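Local coordinates for protein transcriptional regulator AefR (Pseudomonas syringae pv. tomato, PDB 3CDL) that probably binds cis-regulatory DNA as a TetR-family transcription factor, most likely through a helix-turn-helix motif, at residues B[140-143]-B[149-152]. Sequence-based numbering, arbitrary orientation.
Sequences AAQK and PVDP
The connection between two consecutive helices of the C-terminal domain of this TetR-family regulator brings Gln142 against Val150 and Pro152. Helix 133-143 ends here, and the chain returns through a short loop to start helix 152-167 of the all-helical domain. Gln142 reaches from the end of one helix to the residues leading into the next. The CA atoms of Gln142 and Pro149 are 6.6 Å apart. The Gln142 side chain points toward the loop, and Gln142 is the one residue of 140-143 that meets 149-152. Its chain runs extended beyond CG (chi2 169°), which carries the terminal amide to the backbone of Val150. The amide carbon CD of Gln142 lies 3.6 Å from Val150 O. The two ends of this amide are probably exchanged in the model, so the roles of its oxygen and nitrogen are doubtful. The CG1 methyl of Val150 lies beside the amide, set between its own backbone N and carbonyl carbon (chi1 56°). The Pro152 ring lies across the glutamine chain at about a right angle. That ring also packs back on Ser135 and Arg139 of helix 133-143, while Gln142 touches Leu147 of the loop. The contact is small, burying 135 Å² over both sides, and lies at the protein surface. Beside it, Asp151 is the N-cap of helix 152-167, and its side chain leaves the backbone away from segment 140-143. Its OD2 accepts a hydrogen bond from the backbone N of Phe154.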
loop_
_atom_site.group_PDB
_atom_site.type_symbol
_atom_site.label_atom_id
_atom_site.label_comp_id
_atom_site.label_asym_id
_atom_site.label_seq_id
_atom_site.Cartn_x
_atom_site.Cartn_y
_atom_site.Cartn_z
ATOM N N ALA B 140 -26.245 0.845 3.775
ATOM C CA ALA B 140 -27.512 0.112 3.884
ATOM C C ALA B 140 -27.714 -0.518 5.277
ATOM O O ALA B 140 -28.780 -0.359 5.894
ATOM C CB ALA B 140 -27.615 -0.936 2.795
ATOM N N ALA B 141 -26.678 -1.208 5.766
ATOM C CA ALA B 141 -26.670 -1.832 7.094
ATOM C C ALA B 141 -26.944 -0.808 8.198
ATOM O O ALA B 141 -27.669 -1.096 9.171
ATOM C CB ALA B 141 -25.348 -2.541 7.331
ATOM N N GLN B 142 -26.379 0.390 8.021
ATOM C CA GLN B 142 -26.604 1.511 8.939
ATOM C C GLN B 142 -28.047 2.021 8.949
ATOM O O GLN B 142 -28.601 2.256 10.025
ATOM C CB GLN B 142 -25.633 2.657 8.653
ATOM C CG GLN B 142 -24.321 2.567 9.399
ATOM C CD GLN B 142 -23.283 3.555 8.891
ATOM O OE1 GLN B 142 -22.086 3.366 9.105
ATOM N NE2 GLN B 142 -23.728 4.608 8.209
ATOM N N LYS B 143 -28.651 2.197 7.769
ATOM C CA LYS B 143 -30.045 2.639 7.684
ATOM C C LYS B 143 -30.995 1.674 8.393
ATOM O O LYS B 143 -32.018 2.087 8.949
ATOM C CB LYS B 143 -30.498 2.832 6.228
ATOM C CG LYS B 143 -30.386 4.267 5.684
ATOM C CD LYS B 143 -31.258 5.272 6.459
ATOM C CE LYS B 143 -32.722 5.226 6.052
ATOM N NZ LYS B 143 -32.973 5.917 4.754
ATOM N N PRO B 149 -23.275 4.343 13.563
ATOM C CA PRO B 149 -23.001 5.522 12.730
ATOM C C PRO B 149 -21.509 5.831 12.546
ATOM O O PRO B 149 -20.784 6.030 13.517
ATOM C CB PRO B 149 -23.677 6.654 13.500
ATOM C CG PRO B 149 -23.865 6.116 14.889
ATOM C CD PRO B 149 -24.165 4.676 14.680
ATOM N N VAL B 150 -21.055 5.827 11.301
ATOM C CA VAL B 150 -19.725 6.285 10.935
ATOM C C VAL B 150 -19.828 6.604 9.447
ATOM O O VAL B 150 -20.772 6.154 8.813
ATOM C CB VAL B 150 -18.612 5.204 11.270
ATOM C CG1 VAL B 150 -18.896 3.851 10.598
ATOM C CG2 VAL B 150 -17.232 5.714 10.927
ATOM N N ASP B 151 -18.886 7.378 8.901
ATOM C CA ASP B 151 -18.808 7.622 7.460
ATOM C C ASP B 151 -18.572 6.303 6.751
ATOM O O ASP B 151 -17.544 5.678 6.963
ATOM C CB ASP B 151 -17.649 8.568 7.142
ATOM C CG ASP B 151 -17.627 9.010 5.673
ATOM O OD1 ASP B 151 -18.475 9.864 5.287
ATOM O OD2 ASP B 151 -16.752 8.522 4.914
ATOM N N PRO B 152 -19.542 5.854 5.934
ATOM C CA PRO B 152 -19.431 4.588 5.186
ATOM C C PRO B 152 -18.062 4.359 4.527
ATOM O O PRO B 152 -17.530 3.254 4.595
ATOM C CB PRO B 152 -20.547 4.712 4.144
ATOM C CG PRO B 152 -21.622 5.512 4.880
ATOM C CD PRO B 152 -20.854 6.516 5.708
#